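Long-range contacts in 3-oxosteroid 1-dehydrogenase (Sterolibacterium denitrificans, PDB 7P18), which probably uses its bound FAD to introduce the delta-1 double bond into ring A of 3-oxosteroids, passing the electrons to an acceptor: residues A[6-11]-A[32-37]; A[11-16]-A[264-269]. All blocks are in the same frame, centred on the assembly; numbering follows the deposited sequence.

Contact 1: A[6-11]-A[32-37]; sequences NTYDVI and SVLVVE. With FAD (flavin-adenine dinucleotide), chain C.
The hydroxyl OG of S32 accepts the backbone N-H of D9 at 2.7 Å, in a nearly straight bond with an N-H...O angle of 164°. The exchange is reciprocal, for S32 N donates to D9 OD2 at 3.1 Å, reaching the carboxylate oxygen on its anti side and well out of the carboxylate plane. With chi1 of 71°, OG of S32 sits between its own N and carbonyl carbon, a rotation that brings it up to the D9 amide. The other carboxylate oxygen, OD1, forms a salt bridge with R263, and the two oxygens thus have separate partners at the corner between strand 7-8 and strand 10-13. Beyond the corner the chains pair in parallel. V10 N donates to S32 O (2.9 Å) and V10 O takes the N-H of L34 (3.0 Å); in this register the side chains of V10 and V33 lie on one face of the sheet and those of I11 and L34 on the other. On the I11 side, Y8 lays its ring against L34: CB of L34 stands over the ring centre, 3.6 Å from the centroid and only 3° off the normal, a CH-pi contact, while L34 CD2 reaches the ring atom CE1 of Y8, also at 3.6 Å. W228 of strand 227-228 touches both side chains. At the far end of strand 33-36, E37 bends midway along its chain and offers its carboxylate to the adenosine ribose, OE1 accepting FAD O3B and OE2 accepting FAD O2B, each at 2.7 Å. Two adjacent parallel strands joined through helix 17-28, with an acidic residue closing the second strand on the ribose hydroxyls, form the beta-alpha-beta unit of a Rossmann-type FAD-binding fold.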
loop_
_atom_site.group_PDB
_atom_site.type_symbol
_atom_site.label_atom_id
_atom_site.label_comp_id
_atom_site.label_asym_id
_atom_site.label_seq_id
_atom_site.Cartn_x
_atom_site.Cartn_y
_atom_site.Cartn_z
ATOM N N ASN A 6 11.731 -6.277 -32.111
ATOM C CA ASN A 6 11.581 -6.890 -30.766
ATOM C C ASN A 6 12.826 -6.613 -29.916
ATOM O O ASN A 6 13.081 -7.352 -28.983
ATOM C CB ASN A 6 11.307 -8.371 -30.954
ATOM C CG ASN A 6 9.898 -8.590 -31.467
ATOM O OD1 ASN A 6 9.004 -7.785 -31.188
ATOM N ND2 ASN A 6 9.705 -9.652 -32.236
ATOM N N THR A 7 13.576 -5.578 -30.280
ATOM C CA THR A 7 14.793 -5.128 -29.564
ATOM C C THR A 7 14.597 -3.708 -29.059
ATOM O O THR A 7 14.219 -2.823 -29.866
ATOM C CB THR A 7 16.042 -5.224 -30.443
ATOM O OG1 THR A 7 16.075 -6.551 -30.958
ATOM C CG2 THR A 7 17.309 -4.972 -29.664
ATOM N N TYR A 8 14.849 -3.518 -27.763
ATOM C CA TYR A 8 14.830 -2.198 -27.090
ATOM C C TYR A 8 16.096 -2.085 -26.241
ATOM O O TYR A 8 16.712 -3.115 -25.923
ATOM C CB TYR A 8 13.544 -2.066 -26.263
ATOM C CG TYR A 8 12.264 -2.257 -27.041
ATOM C CD1 TYR A 8 11.766 -3.520 -27.317
ATOM C CD2 TYR A 8 11.553 -1.167 -27.513
ATOM C CE1 TYR A 8 10.595 -3.693 -28.038
ATOM C CE2 TYR A 8 10.375 -1.323 -28.221
ATOM C CZ TYR A 8 9.899 -2.592 -28.492
ATOM O OH TYR A 8 8.736 -2.740 -29.183
ATOM N N ASP A 9 16.451 -0.866 -25.846
ATOM C CA ASP A 9 17.528 -0.658 -24.838
ATOM C C ASP A 9 17.064 -1.277 -23.515
ATOM O O ASP A 9 17.810 -2.100 -22.919
ATOM C CB ASP A 9 17.867 0.829 -24.731
ATOM C CG ASP A 9 18.518 1.369 -25.998
ATOM O OD1 ASP A 9 19.133 0.549 -26.690
ATOM O OD2 ASP A 9 18.392 2.574 -26.252
ATOM N N VAL A 10 15.835 -0.955 -23.124
ATOM C CA VAL A 10 15.295 -1.317 -21.779
ATOM C C VAL A 10 13.919 -1.990 -21.948
ATOM O O VAL A 10 13.038 -1.397 -22.598
ATOM C CB VAL A 10 15.220 -0.062 -20.890
ATOM C CG1 VAL A 10 14.588 -0.377 -19.551
ATOM C CG2 VAL A 10 16.598 0.565 -20.689
ATOM N N ILE A 11 13.752 -3.172 -21.363
ATOM C CA ILE A 11 12.406 -3.760 -21.209
ATOM C C ILE A 11 12.033 -3.754 -19.722
ATOM O O ILE A 11 12.771 -4.320 -18.912
ATOM C CB ILE A 11 12.325 -5.155 -21.840
ATOM C CG1 ILE A 11 12.824 -5.144 -23.283
ATOM C CG2 ILE A 11 10.887 -5.640 -21.745
ATOM C CD1 ILE A 11 13.010 -6.513 -23.851
ATOM N N SER A 32 15.595 3.657 -25.535
ATOM C CA SER A 32 14.366 3.041 -26.089
ATOM C C SER A 32 13.805 2.075 -25.032
ATOM O O SER A 32 14.569 1.241 -24.496
ATOM C CB SER A 32 14.613 2.369 -27.442
ATOM O OG SER A 32 15.384 1.184 -27.330
ATOM N N VAL A 33 12.516 2.213 -24.745
ATOM C CA VAL A 33 11.833 1.463 -23.654
ATOM C C VAL A 33 10.614 0.716 -24.206
ATOM O O VAL A 33 9.862 1.315 -24.994
ATOM C CB VAL A 33 11.456 2.403 -22.499
ATOM C CG1 VAL A 33 10.852 1.643 -21.336
ATOM C CG2 VAL A 33 12.674 3.182 -22.014
ATOM N N LEU A 34 10.421 -0.517 -23.738
ATOM C CA LEU A 34 9.116 -1.226 -23.807
ATOM C C LEU A 34 8.663 -1.596 -22.391
ATOM O O LEU A 34 9.493 -2.122 -21.615
ATOM C CB LEU A 34 9.291 -2.486 -24.647
ATOM C CG LEU A 34 8.098 -3.442 -24.660
ATOM C CD1 LEU A 34 6.908 -2.829 -25.339
ATOM C CD2 LEU A 34 8.465 -4.781 -25.295
ATOM N N VAL A 35 7.382 -1.378 -22.096
ATOM C CA VAL A 35 6.726 -1.902 -20.859
ATOM C C VAL A 35 5.811 -3.076 -21.236
ATOM O O VAL A 35 5.013 -2.900 -22.166
ATOM C CB VAL A 35 5.955 -0.803 -20.130
ATOM C CG1 VAL A 35 5.369 -1.328 -18.812
ATOM C CG2 VAL A 35 6.854 0.409 -19.891
ATOM N N VAL A 36 5.935 -4.210 -20.558
ATOM C CA VAL A 36 5.003 -5.370 -20.721
ATOM C C VAL A 36 4.199 -5.573 -19.422
ATOM O O VAL A 36 4.833 -5.621 -18.331
ATOM C CB VAL A 36 5.733 -6.652 -21.160
ATOM C CG1 VAL A 36 6.407 -6.472 -22.522
ATOM C CG2 VAL A 36 6.709 -7.181 -20.140
ATOM N N GLU A 37 2.872 -5.719 -19.554
ATOM C CA GLU A 37 1.896 -5.905 -18.445
ATOM C C GLU A 37 1.122 -7.222 -18.667
ATOM O O GLU A 37 0.603 -7.415 -19.794
ATOM C CB GLU A 37 0.964 -4.690 -18.363
ATOM C CG GLU A 37 -0.266 -4.904 -17.467
ATOM C CD GLU A 37 0.015 -5.288 -16.041
ATOM O OE1 GLU A 37 0.977 -4.693 -15.459
ATOM O OE2 GLU A 37 -0.724 -6.165 -15.502
HETATM P PA FAD C . 2.157 -3.409 -8.504
HETATM O O1A FAD C . 1.744 -1.998 -8.287
HETATM O O2A FAD C . 1.113 -4.400 -8.065
HETATM O O5B FAD C . 2.480 -3.573 -10.046
HETATM C C5B FAD C . 2.937 -4.863 -10.530
HETATM C C4B FAD C . 2.379 -5.068 -11.906
HETATM O O4B FAD C . 3.088 -6.168 -12.539
HETATM C C3B FAD C . 0.879 -5.424 -11.974
HETATM O O3B FAD C . 0.194 -4.588 -12.900
HETATM C C2B FAD C . 0.882 -6.896 -12.395
HETATM O O2B FAD C . -0.323 -7.291 -13.038
HETATM C C1B FAD C . 2.167 -6.981 -13.218
HETATM N N9A FAD C . 2.712 -8.331 -13.367
HETATM C C8A FAD C . 2.682 -9.374 -12.486
HETATM N N7A FAD C . 3.188 -10.492 -12.999
HETATM C C5A FAD C . 3.612 -10.131 -14.271
HETATM C C6A FAD C . 4.239 -10.851 -15.311
HETATM N N6A FAD C . 4.507 -12.162 -15.266
HETATM N N1A FAD C . 4.519 -10.179 -16.448
HETATM C C2A FAD C . 4.211 -8.881 -16.514
HETATM N N3A FAD C . 3.556 -8.116 -15.634
HETATM C C4A FAD C . 3.311 -8.810 -14.508
HETATM N N1 FAD C . 1.885 1.733 -0.420
HETATM C C2 FAD C . 2.411 2.969 -0.259
HETATM O O2 FAD C . 3.641 3.132 -0.167
HETATM N N3 FAD C . 1.639 4.060 -0.225
HETATM C C4 FAD C . 0.270 3.990 -0.069
HETATM O O4 FAD C . -0.381 5.026 -0.154
HETATM C C4X FAD C . -0.339 2.712 -0.197
HETATM N N5 FAD C . -1.653 2.604 -0.094
HETATM C C5X FAD C . -2.207 1.363 -0.301
HETATM C C6 FAD C . -3.616 1.234 -0.292
HETATM C C7 FAD C . -4.238 0.039 -0.629
HETATM C C7M FAD C . -5.749 -0.069 -0.643
HETATM C C8 FAD C . -3.447 -1.048 -1.039
HETATM C C8M FAD C . -4.099 -2.360 -1.441
HETATM C C9 FAD C . -2.071 -0.961 -0.971
HETATM C C9A FAD C . -1.418 0.247 -0.658
HETATM N N10 FAD C . -0.021 0.372 -0.601
HETATM C C10 FAD C . 0.568 1.614 -0.400
HETATM C "C1'" FAD C . 0.848 -0.735 -1.016
HETATM C "C2'" FAD C . 1.248 -0.554 -2.497
HETATM O "O2'" FAD C . 0.120 -0.388 -3.355
HETATM C "C3'" FAD C . 2.120 -1.706 -3.026
HETATM O "O3'" FAD C . 3.063 -2.149 -2.047
HETATM C "C4'" FAD C . 2.802 -1.312 -4.319
HETATM O "O4'" FAD C . 1.802 -0.862 -5.221
HETATM C "C5'" FAD C . 3.613 -2.422 -4.954
HETATM O "O5'" FAD C . 4.090 -1.901 -6.209
HETATM P P FAD C . 4.768 -2.871 -7.270
HETATM O O1P FAD C . 5.073 -1.966 -8.385
HETATM O O2P FAD C . 5.773 -3.752 -6.677
HETATM O O3P FAD C . 3.523 -3.822 -7.743
#

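Contact 2: A[11-16]-A[264-269]; sequences IVVGSG and RGVVLG. With FAD (flavin-adenine dinucleotide), chain C.
G14 and G269 meet as bare backbone where two parallel strands end beside the FAD: CA of G14 lies 3.5 Å from G269 O in a CA-H...O contact. With no side chain, G14 can take a positive phi (109°) and bring its CA up to that carbonyl oxygen. The cofactor uses the same glycine surface, with FAD O4B 3.4 Å from G14 CA and FAD O5B 3.3 Å from G16 CA. Behind the turn, four backbone hydrogen bonds join the strands, I11 N to G265 O, V267 N to I11 O, V13 N to V267 O (2.8 Å) and G269 N to V13 O (2.8 Å). The side chains of V13 and L268 run alongside each other on one face, CG2 of V13 4.0 Å from L268 CD2. CG1 of V13, anti to its backbone N (chi1 -178°), leads instead to the adenine and comes within 3.7 Å of FAD C2A. On the other face, V12 CG2 rests on CB of V267. G14 and G16 fit the glycine-rich GxGxxA pattern of Rossmann-type dinucleotide sites, G16 being the N-cap of helix 17-28. I249 of strand 245-253 packs on I11, V13 and V266, while strand 33-36 flanks strand 10-13 and strand 521-523 flanks strand 265-268.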
loop_
_atom_site.group_PDB
_atom_site.type_symbol
_atom_site.label_atom_id
_atom_site.label_comp_id
_atom_site.label_asym_id
_atom_site.label_seq_id
_atom_site.Cartn_x
_atom_site.Cartn_y
_atom_site.Cartn_z
ATOM N N ILE A 11 13.752 -3.172 -21.363
ATOM C CA ILE A 11 12.406 -3.760 -21.209
ATOM C C ILE A 11 12.033 -3.754 -19.722
ATOM O O ILE A 11 12.771 -4.320 -18.912
ATOM C CB ILE A 11 12.325 -5.155 -21.840
ATOM C CG1 ILE A 11 12.824 -5.144 -23.283
ATOM C CG2 ILE A 11 10.887 -5.640 -21.745
ATOM C CD1 ILE A 11 13.010 -6.513 -23.851
ATOM N N VAL A 12 10.893 -3.141 -19.406
ATOM C CA VAL A 12 10.343 -3.048 -18.020
ATOM C C VAL A 12 9.212 -4.059 -17.901
ATOM O O VAL A 12 8.259 -3.968 -18.691
ATOM C CB VAL A 12 9.857 -1.628 -17.729
ATOM C CG1 VAL A 12 9.240 -1.518 -16.359
ATOM C CG2 VAL A 12 10.989 -0.602 -17.901
ATOM N N VAL A 13 9.330 -4.983 -16.971
ATOM C CA VAL A 13 8.275 -5.995 -16.674
ATOM C C VAL A 13 7.389 -5.501 -15.535
ATOM O O VAL A 13 7.879 -5.351 -14.397
ATOM C CB VAL A 13 8.906 -7.348 -16.369
ATOM C CG1 VAL A 13 7.836 -8.402 -16.112
ATOM C CG2 VAL A 13 9.851 -7.755 -17.486
ATOM N N GLY A 14 6.105 -5.285 -15.852
ATOM C CA GLY A 14 5.089 -4.809 -14.913
ATOM C C GLY A 14 4.715 -3.388 -15.252
ATOM O O GLY A 14 5.531 -2.700 -15.834
ATOM N N SER A 15 3.510 -2.938 -14.904
ATOM C CA SER A 15 3.084 -1.531 -15.059
ATOM C C SER A 15 2.582 -0.970 -13.734
ATOM O O SER A 15 1.717 -0.107 -13.779
ATOM C CB SER A 15 2.072 -1.328 -16.179
ATOM O OG SER A 15 0.874 -2.016 -15.875
ATOM N N GLY A 16 3.198 -1.329 -12.593
ATOM C CA GLY A 16 2.990 -0.545 -11.369
ATOM C C GLY A 16 3.673 0.810 -11.483
ATOM O O GLY A 16 4.267 1.095 -12.516
ATOM N N ARG A 264 20.407 -3.050 -23.054
ATOM C CA ARG A 264 21.013 -2.345 -21.889
ATOM C C ARG A 264 20.499 -2.929 -20.568
ATOM O O ARG A 264 21.315 -3.084 -19.644
ATOM C CB ARG A 264 20.778 -0.845 -22.029
ATOM C CG ARG A 264 21.349 -0.273 -23.321
ATOM C CD ARG A 264 22.853 -0.164 -23.221
ATOM N NE ARG A 264 23.182 0.959 -22.359
ATOM C CZ ARG A 264 23.127 2.239 -22.727
ATOM N NH1 ARG A 264 22.760 2.574 -23.959
ATOM N NH2 ARG A 264 23.437 3.188 -21.850
ATOM N N GLY A 265 19.209 -3.259 -20.457
ATOM C CA GLY A 265 18.738 -3.814 -19.179
ATOM C C GLY A 265 17.287 -4.224 -19.175
ATOM O O GLY A 265 16.494 -3.692 -19.954
ATOM N N VAL A 266 16.998 -5.163 -18.286
ATOM C CA VAL A 266 15.632 -5.632 -17.944
ATOM C C VAL A 266 15.362 -5.172 -16.522
ATOM O O VAL A 266 16.153 -5.547 -15.639
ATOM C CB VAL A 266 15.529 -7.160 -18.051
ATOM C CG1 VAL A 266 14.225 -7.693 -17.469
ATOM C CG2 VAL A 266 15.735 -7.615 -19.497
ATOM N N VAL A 267 14.266 -4.447 -16.334
ATOM C CA VAL A 267 13.831 -3.990 -14.990
ATOM C C VAL A 267 12.625 -4.834 -14.574
ATOM O O VAL A 267 11.573 -4.717 -15.242
ATOM C CB VAL A 267 13.496 -2.499 -14.982
ATOM C CG1 VAL A 267 13.077 -2.034 -13.589
ATOM C CG2 VAL A 267 14.659 -1.684 -15.517
ATOM N N LEU A 268 12.789 -5.651 -13.535
ATOM C CA LEU A 268 11.678 -6.453 -12.964
ATOM C C LEU A 268 10.921 -5.571 -11.975
ATOM O O LEU A 268 11.436 -5.346 -10.851
ATOM C CB LEU A 268 12.242 -7.699 -12.290
ATOM C CG LEU A 268 13.026 -8.622 -13.236
ATOM C CD1 LEU A 268 13.527 -9.820 -12.471
ATOM C CD2 LEU A 268 12.199 -9.034 -14.458
ATOM N N GLY A 269 9.741 -5.116 -12.361
ATOM C CA GLY A 269 8.798 -4.392 -11.482
ATOM C C GLY A 269 7.406 -5.018 -11.505
ATOM O O GLY A 269 6.432 -4.291 -11.688
HETATM P PA FAD C . 2.157 -3.409 -8.504
HETATM O O1A FAD C . 1.744 -1.998 -8.287
HETATM O O2A FAD C . 1.113 -4.400 -8.065
HETATM O O5B FAD C . 2.480 -3.573 -10.046
HETATM C C5B FAD C . 2.937 -4.863 -10.530
HETATM C C4B FAD C . 2.379 -5.068 -11.906
HETATM O O4B FAD C . 3.088 -6.168 -12.539
HETATM C C3B FAD C . 0.879 -5.424 -11.974
HETATM O O3B FAD C . 0.194 -4.588 -12.900
HETATM C C2B FAD C . 0.882 -6.896 -12.395
HETATM O O2B FAD C . -0.323 -7.291 -13.038
HETATM C C1B FAD C . 2.167 -6.981 -13.218
HETATM N N9A FAD C . 2.712 -8.331 -13.367
HETATM C C8A FAD C . 2.682 -9.374 -12.486
HETATM N N7A FAD C . 3.188 -10.492 -12.999
HETATM C C5A FAD C . 3.612 -10.131 -14.271
HETATM C C6A FAD C . 4.239 -10.851 -15.311
HETATM N N6A FAD C . 4.507 -12.162 -15.266
HETATM N N1A FAD C . 4.519 -10.179 -16.448
HETATM C C2A FAD C . 4.211 -8.881 -16.514
HETATM N N3A FAD C . 3.556 -8.116 -15.634
HETATM C C4A FAD C . 3.311 -8.810 -14.508
HETATM N N1 FAD C . 1.885 1.733 -0.420
HETATM C C2 FAD C . 2.411 2.969 -0.259
HETATM O O2 FAD C . 3.641 3.132 -0.167
HETATM N N3 FAD C . 1.639 4.060 -0.225
HETATM C C4 FAD C . 0.270 3.990 -0.069
HETATM O O4 FAD C . -0.381 5.026 -0.154
HETATM C C4X FAD C . -0.339 2.712 -0.197
HETATM N N5 FAD C . -1.653 2.604 -0.094
HETATM C C5X FAD C . -2.207 1.363 -0.301
HETATM C C6 FAD C . -3.616 1.234 -0.292
HETATM C C7 FAD C . -4.238 0.039 -0.629
HETATM C C7M FAD C . -5.749 -0.069 -0.643
HETATM C C8 FAD C . -3.447 -1.048 -1.039
HETATM C C8M FAD C . -4.099 -2.360 -1.441
HETATM C C9 FAD C . -2.071 -0.961 -0.971
HETATM C C9A FAD C . -1.418 0.247 -0.658
HETATM N N10 FAD C . -0.021 0.372 -0.601
HETATM C C10 FAD C . 0.568 1.614 -0.400
HETATM C "C1'" FAD C . 0.848 -0.735 -1.016
HETATM C "C2'" FAD C . 1.248 -0.554 -2.497
HETATM O "O2'" FAD C . 0.120 -0.388 -3.355
HETATM C "C3'" FAD C . 2.120 -1.706 -3.026
HETATM O "O3'" FAD C . 3.063 -2.149 -2.047
HETATM C "C4'" FAD C . 2.802 -1.312 -4.319
HETATM O "O4'" FAD C . 1.802 -0.862 -5.221
HETATM C "C5'" FAD C . 3.613 -2.422 -4.954
HETATM O "O5'" FAD C . 4.090 -1.901 -6.209
HETATM P P FAD C . 4.768 -2.871 -7.270
HETATM O O1P FAD C . 5.073 -1.966 -8.385
HETATM O O2P FAD C . 5.773 -3.752 -6.677
HETATM O O3P FAD C . 3.523 -3.822 -7.743
#

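Contacts 1 and 2 lie side by side in one five-stranded parallel sheet, their centres about 8 Å apart. They share I11 and strand 10-13, which stands between strand 33-36 of contact 1 and strand 265-268 of contact 2. Along the chain the segments alternate: 6-11, 11-16, 32-37, then 264-269 after more than 220 further residues, so strand 265-268 joins the sheet from far along the sequence, and strand 521-523 is added later still beyond it. S15 OG and E37 OE1, 2.7 Å apart, join the contacts at their FAD end, and D9 O and R264 N, 2.8 Å apart, at the other. Their C-terminal ends together face the adenosine and phosphate part of FAD, forming part of its site.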